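Local atomic coordinates of transcriptional regulator AefR (Pseudomonas syringae pv. tomato, PDB entry 3CDL), a protein that probably acts as a DNA-binding transcriptional regulator of the TetR family, recognising cis-regulatory DNA through an N-terminal helix-turn-helix. Residues Trp137-Gln142 with Val150-Ala155; Ala156-Ala161 with Gly197-Pro202. All blocks are in the same frame, centred on the assembly; numbering follows the deposited sequence. Where two conformers were deposited one is given.

Contact 1 (Trp137-Gln142 with Val150-Ala155); sequences WIRAAQ and VDPGFA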
loop_
_atom_site.group_PDB
_atom_site.type_symbol
_atom_site.label_atom_id
_atom_site.label_comp_id
_atom_site.label_asym_id
_atom_site.label_seq_id
_atom_site.Cartn_x
_atom_site.Cartn_y
_atom_site.Cartn_z
ATOM N N TRP B 137 -16.012 -16.474 1.173
ATOM C CA TRP B 137 -17.161 -16.165 2.008
ATOM C C TRP B 137 -18.185 -15.310 1.269
ATOM O O TRP B 137 -19.366 -15.665 1.226
ATOM C CB TRP B 137 -16.677 -15.439 3.264
ATOM C CG TRP B 137 -17.718 -15.222 4.324
ATOM C CD1 TRP B 137 -18.104 -16.106 5.306
ATOM C CD2 TRP B 137 -18.485 -14.034 4.530
ATOM N NE1 TRP B 137 -19.071 -15.534 6.098
ATOM C CE2 TRP B 137 -19.315 -14.260 5.648
ATOM C CE3 TRP B 137 -18.550 -12.796 3.877
ATOM C CZ2 TRP B 137 -20.206 -13.300 6.117
ATOM C CZ3 TRP B 137 -19.429 -11.839 4.352
ATOM C CH2 TRP B 137 -20.249 -12.098 5.457
ATOM N N ILE B 138 -17.728 -14.191 0.690
ATOM C CA ILE B 138 -18.601 -13.283 -0.063
ATOM C C ILE B 138 -19.413 -14.037 -1.120
ATOM O O ILE B 138 -20.621 -13.842 -1.223
ATOM C CB ILE B 138 -17.809 -12.070 -0.683
ATOM C CG1 ILE B 138 -17.336 -11.112 0.412
ATOM C CG2 ILE B 138 -18.656 -11.298 -1.689
ATOM C CD1 ILE B 138 -16.032 -10.373 0.091
ATOM N N ARG B 139 -18.738 -14.892 -1.891
ATOM C CA ARG B 139 -19.367 -15.777 -2.874
ATOM C C ARG B 139 -20.411 -16.697 -2.228
ATOM O O ARG B 139 -21.511 -16.846 -2.757
ATOM C CB ARG B 139 -18.295 -16.596 -3.611
ATOM C CG ARG B 139 -18.815 -17.648 -4.603
ATOM C CD ARG B 139 -17.770 -18.068 -5.663
ATOM N NE ARG B 139 -16.398 -17.812 -5.233
ATOM C CZ ARG B 139 -15.565 -16.964 -5.832
ATOM N NH1 ARG B 139 -14.339 -16.776 -5.334
ATOM N NH2 ARG B 139 -15.949 -16.309 -6.928
ATOM N N ALA B 140 -20.074 -17.310 -1.093
ATOM C CA ALA B 140 -21.038 -18.146 -0.369
ATOM C C ALA B 140 -22.255 -17.345 0.135
ATOM O O ALA B 140 -23.410 -17.752 -0.075
ATOM C CB ALA B 140 -20.358 -18.875 0.773
ATOM N N ALA B 141 -21.984 -16.202 0.775
ATOM C CA ALA B 141 -23.014 -15.286 1.277
ATOM C C ALA B 141 -23.955 -14.832 0.160
ATOM O O ALA B 141 -25.181 -14.720 0.362
ATOM C CB ALA B 141 -22.366 -14.094 1.959
ATOM N N GLN B 142 -23.372 -14.596 -1.019
ATOM C CA GLN B 142 -24.136 -14.232 -2.217
ATOM C C GLN B 142 -25.060 -15.341 -2.722
ATOM O O GLN B 142 -26.216 -15.066 -3.050
ATOM C CB GLN B 142 -23.206 -13.759 -3.336
ATOM C CG GLN B 142 -22.906 -12.277 -3.318
ATOM C CD GLN B 142 -21.777 -11.891 -4.259
ATOM O OE1 GLN B 142 -21.160 -10.839 -4.094
ATOM N NE2 GLN B 142 -21.490 -12.738 -5.246
ATOM N N VAL B 150 -21.966 -8.774 -6.745
ATOM C CA VAL B 150 -20.785 -8.042 -7.173
ATOM C C VAL B 150 -19.717 -9.115 -7.357
ATOM O O VAL B 150 -19.894 -10.214 -6.849
ATOM C CB VAL B 150 -20.373 -6.919 -6.130
ATOM C CG1 VAL B 150 -20.145 -7.490 -4.722
ATOM C CG2 VAL B 150 -19.173 -6.138 -6.612
ATOM N N ASP B 151 -18.637 -8.813 -8.083
ATOM C CA ASP B 151 -17.491 -9.715 -8.197
ATOM C C ASP B 151 -16.890 -9.923 -6.821
ATOM O O ASP B 151 -16.411 -8.971 -6.221
ATOM C CB ASP B 151 -16.426 -9.110 -9.115
ATOM C CG ASP B 151 -15.283 -10.085 -9.423
ATOM O OD1 ASP B 151 -15.497 -11.029 -10.236
ATOM O OD2 ASP B 151 -14.170 -9.895 -8.872
ATOM N N PRO B 152 -16.946 -11.160 -6.297
ATOM C CA PRO B 152 -16.394 -11.490 -4.970
ATOM C C PRO B 152 -15.014 -10.879 -4.687
ATOM O O PRO B 152 -14.785 -10.366 -3.594
ATOM C CB PRO B 152 -16.342 -13.021 -4.997
ATOM C CG PRO B 152 -17.550 -13.395 -5.855
ATOM C CD PRO B 152 -17.598 -12.336 -6.932
ATOM N N GLY B 153 -14.125 -10.903 -5.683
ATOM C CA GLY B 153 -12.802 -10.291 -5.603
ATOM C C GLY B 153 -12.832 -8.777 -5.483
ATOM O O GLY B 153 -12.033 -8.188 -4.738
ATOM N N PHE B 154 -13.725 -8.124 -6.214
ATOM C CA PHE B 154 -13.903 -6.676 -6.070
ATOM C C PHE B 154 -14.307 -6.320 -4.620
ATOM O O PHE B 154 -13.761 -5.400 -4.001
ATOM C CB PHE B 154 -14.933 -6.196 -7.092
ATOM C CG PHE B 154 -14.997 -4.711 -7.247
ATOM C CD1 PHE B 154 -14.186 -4.061 -8.173
ATOM C CD2 PHE B 154 -15.885 -3.949 -6.473
ATOM C CE1 PHE B 154 -14.238 -2.686 -8.323
ATOM C CE2 PHE B 154 -15.954 -2.551 -6.623
ATOM C CZ PHE B 154 -15.130 -1.928 -7.554
ATOM N N ALA B 155 -15.221 -7.092 -4.056
ATOM C CA ALA B 155 -15.743 -6.806 -2.742
ATOM C C ALA B 155 -14.710 -7.079 -1.640
ATOM O O ALA B 155 -14.576 -6.287 -0.693
ATOM C CB ALA B 155 -17.018 -7.599 -2.510
#

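Contact 2 (Ala156-Ala161 with Gly197-Pro202); sequences ATQMHA and GWYEIP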
loop_
_atom_site.group_PDB
_atom_site.type_symbol
_atom_site.label_atom_id
_atom_site.label_comp_id
_atom_site.label_asym_id
_atom_site.label_seq_id
_atom_site.Cartn_x
_atom_site.Cartn_y
_atom_site.Cartn_z
ATOM N N ALA B 156 -13.968 -8.172 -1.778
ATOM C CA ALA B 156 -12.936 -8.554 -0.808
ATOM C C ALA B 156 -11.816 -7.510 -0.713
ATOM O O ALA B 156 -11.289 -7.231 0.383
ATOM C CB ALA B 156 -12.368 -9.945 -1.150
ATOM N N THR B 157 -11.473 -6.917 -1.855
ATOM C CA THR B 157 -10.417 -5.897 -1.922
ATOM C C THR B 157 -10.734 -4.679 -1.054
ATOM O O THR B 157 -9.898 -4.223 -0.291
ATOM C CB THR B 157 -10.126 -5.530 -3.389
ATOM O OG1 THR B 157 -9.830 -6.743 -4.092
ATOM C CG2 THR B 157 -8.939 -4.526 -3.509
ATOM N N GLN B 158 -11.960 -4.192 -1.169
ATOM C CA GLN B 158 -12.486 -3.113 -0.346
ATOM C C GLN B 158 -12.463 -3.540 1.112
ATOM O O GLN B 158 -11.950 -2.811 1.984
ATOM C CB GLN B 158 -13.919 -2.801 -0.781
ATOM C CG GLN B 158 -14.045 -2.346 -2.237
ATOM C CD GLN B 158 -15.477 -2.088 -2.627
ATOM O OE1 GLN B 158 -15.824 -0.973 -2.964
ATOM N NE2 GLN B 158 -16.328 -3.113 -2.563
HETATM N N MSE B 159 -12.966 -4.749 1.367
HETATM C CA MSE B 159 -12.965 -5.333 2.705
HETATM C C MSE B 159 -11.562 -5.231 3.309
HETATM O O MSE B 159 -11.379 -4.716 4.394
HETATM C CB MSE B 159 -13.407 -6.803 2.628
HETATM C CG MSE B 159 -14.413 -7.230 3.689
HETATM SE SE MSE B 159 -14.671 -9.173 3.829
HETATM C CE MSE B 159 -16.594 -9.247 3.723
ATOM N N HIS B 160 -10.582 -5.756 2.569
ATOM C CA HIS B 160 -9.182 -5.789 2.970
ATOM C C HIS B 160 -8.548 -4.420 3.119
ATOM O O HIS B 160 -7.798 -4.192 4.080
ATOM C CB HIS B 160 -8.370 -6.647 2.007
ATOM C CG HIS B 160 -8.380 -8.096 2.366
ATOM N ND1 HIS B 160 -9.016 -9.054 1.598
ATOM C CD2 HIS B 160 -7.847 -8.755 3.425
ATOM C CE1 HIS B 160 -8.856 -10.244 2.157
ATOM N NE2 HIS B 160 -8.163 -10.092 3.274
ATOM N N ALA B 161 -8.863 -3.532 2.168
ATOM C CA ALA B 161 -8.464 -2.122 2.171
ATOM C C ALA B 161 -8.904 -1.370 3.414
ATOM O O ALA B 161 -8.198 -0.511 3.917
ATOM C CB ALA B 161 -9.046 -1.409 0.924
ATOM N N GLY B 197 -23.319 -2.418 5.525
ATOM C CA GLY B 197 -24.161 -1.275 5.183
ATOM C C GLY B 197 -24.534 -1.251 3.708
ATOM O O GLY B 197 -25.712 -1.096 3.361
ATOM N N TRP B 198 -23.531 -1.427 2.840
ATOM C CA TRP B 198 -23.721 -1.344 1.386
ATOM C C TRP B 198 -24.105 -2.668 0.744
ATOM O O TRP B 198 -24.980 -2.713 -0.106
ATOM C CB TRP B 198 -22.481 -0.746 0.688
ATOM C CG TRP B 198 -22.621 -0.741 -0.812
ATOM C CD1 TRP B 198 -21.909 -1.493 -1.690
ATOM C CD2 TRP B 198 -23.559 0.018 -1.603
ATOM N NE1 TRP B 198 -22.329 -1.254 -2.981
ATOM C CE2 TRP B 198 -23.342 -0.331 -2.957
ATOM C CE3 TRP B 198 -24.569 0.946 -1.299
ATOM C CZ2 TRP B 198 -24.092 0.226 -4.014
ATOM C CZ3 TRP B 198 -25.318 1.500 -2.354
ATOM C CH2 TRP B 198 -25.067 1.138 -3.691
ATOM N N TYR B 199 -23.463 -3.750 1.149
ATOM C CA TYR B 199 -23.649 -5.031 0.461
ATOM C C TYR B 199 -24.745 -5.964 0.963
ATOM O O TYR B 199 -25.268 -6.798 0.193
ATOM C CB TYR B 199 -22.343 -5.782 0.394
ATOM C CG TYR B 199 -21.413 -5.208 -0.632
ATOM C CD1 TYR B 199 -21.722 -5.240 -1.994
ATOM C CD2 TYR B 199 -20.210 -4.638 -0.245
ATOM C CE1 TYR B 199 -20.849 -4.712 -2.924
ATOM C CE2 TYR B 199 -19.331 -4.120 -1.174
ATOM C CZ TYR B 199 -19.646 -4.146 -2.493
ATOM O OH TYR B 199 -18.741 -3.608 -3.374
ATOM N N GLU B 200 -25.107 -5.838 2.233
ATOM C CA GLU B 200 -26.125 -6.723 2.769
ATOM C C GLU B 200 -27.522 -6.519 2.143
ATOM O O GLU B 200 -28.014 -5.386 2.052
ATOM C CB GLU B 200 -26.196 -6.608 4.282
ATOM C CG GLU B 200 -27.082 -7.649 4.907
ATOM C CD GLU B 200 -26.932 -7.735 6.415
ATOM O OE1 GLU B 200 -26.267 -6.844 7.002
ATOM O OE2 GLU B 200 -27.484 -8.699 7.011
ATOM N N ILE B 201 -28.126 -7.620 1.686
ATOM C CA ILE B 201 -29.572 -7.684 1.477
ATOM C C ILE B 201 -30.198 -8.102 2.819
ATOM O O ILE B 201 -29.987 -9.236 3.284
ATOM C CB ILE B 201 -29.963 -8.705 0.389
ATOM C CG1 ILE B 201 -29.079 -8.551 -0.850
ATOM C CG2 ILE B 201 -31.452 -8.573 0.036
ATOM C CD1 ILE B 201 -29.119 -9.761 -1.765
ATOM N N PRO B 202 -30.968 -7.193 3.452
ATOM C CA PRO B 202 -31.426 -7.506 4.810
ATOM C C PRO B 202 -32.544 -8.563 4.827
ATOM O O PRO B 202 -33.523 -8.463 4.075
ATOM C CB PRO B 202 -31.898 -6.152 5.349
ATOM C CG PRO B 202 -32.312 -5.377 4.111
ATOM C CD PRO B 202 -31.469 -5.889 2.970
#

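Contact 1 (Trp137-Gln142 with Val150-Ala155)
Ile138, Arg139 and Gln142, on one flank of helix 133-143, pack against the first turn of helix 152-167, at Pro152 and Ala155, and against Val150 just before it. They are consecutive helices, joined by a short loop, of the all-helical C-terminal domain of a TetR-family regulator. Pro152 is the hub: the side chains of Arg139 and Gln142 each cross it at about a right angle. Arg139 leaves its helix with CG anti to the backbone N (chi1 176°), then bends at chi3, which swings the guanidinium back so that Pro152 CB sits over one face of it. The closest approach of this pair is 3.5 Å, from Arg139 NH2 to Pro152 CG. The aliphatic Arg139 CB is also near the ring, 4.0 Å from Pro152 CG. Gln142, extended beyond CG, brings its terminal amide up to the backbone of Val150 and places it beside the proline ring.

As the first residue of its helix, Pro152 needs no N-H to give to a preceding turn. Asp151 caps that end: its OD2 accepts from Phe154 N at 3.2 Å, met on the anti side of the carboxylate. Beyond the cap, Phe154 stacks on Phe166 of the second subunit.

The buried side of the interface belongs to Ile138. Phe195 of helix 181-199 touches both this residue and Ala155. Both ends of the isoleucine fork reach the alanine methyl: Ala155 CB lies 3.9 Å from Ile138 CD1 and 4.1 Å from Ile138 CG2.

Contact 2 (Ala156-Ala161 with Gly197-Pro202)
Tyr199 reaches across to Gln158 through a single polar link between two buried side chains, and the preceding Trp198 covers one face of its ring. The chain is still helical as it passes Gly197. Trp198 follows, with its side chain thrown anti to the backbone N (chi1 176°), and its indole meets the next residue: Trp198 CD1 sits over the centre of the Tyr199 ring, 3.4 Å above the plane. Lys148 engages Trp198 twice, by a cation-pi contact with the indole and by a hydrogen bond from NZ to the carbonyl oxygen.

At Tyr199, CG lies anti to the carbonyl carbon and the ring reaches toward helix 152-167. Its hydroxyl accepts from the amide of Gln158, NE2 to OH 2.6 Å, with an N-H...O angle of 149°. The donor comes in at the ring edge, near the plane, and is 3.5 Å from Tyr199 CE2. The hydroxyl lies almost in the amide plane, although amide and ring planes are turned 68° apart. Gln158 is extended beyond CG, which carries the amide out from helix 152-167 to the hydroxyl. The amide oxygen is used too: Gln158 OE1 accepts from Ser190 OG of the second subunit, so both polar atoms of the amide are bonded, which should fix its rotation.

Glu200 is the first residue to leave helical geometry and packs on Leu82 of helix 82-97. Ile201 shares backbone hydrogen bonding with Arg146, tying the C-terminal tail to the connection between helices 133-143 and 152-167. Gln158 thus couples two helices of one chain to a partner chain, consistent with the four-helix-bundle type of dimer interface common in the TetR family, to which helices 152-167 and 181-199 probably contribute.

Contact 1 comes first along the chain and contact 2 after it, their centres about 9 Å apart on the same side of the chain's centre. Helix 152-167 serves both: its first turn meets helix 133-143, and Gln158, in the next turn, bonds to the end of helix 181-199. The two touch directly where Val150 CG1 packs 3.4 Å from Tyr199 CE1 and Ile138 CD1 lies 3.5 Å from Ala156 N. Together they join three helices of the AefR-like C-terminal domain into one cluster. Both segments of helix 152-167 also lie against the second subunit, so this corner of the domain borders the dimer interface.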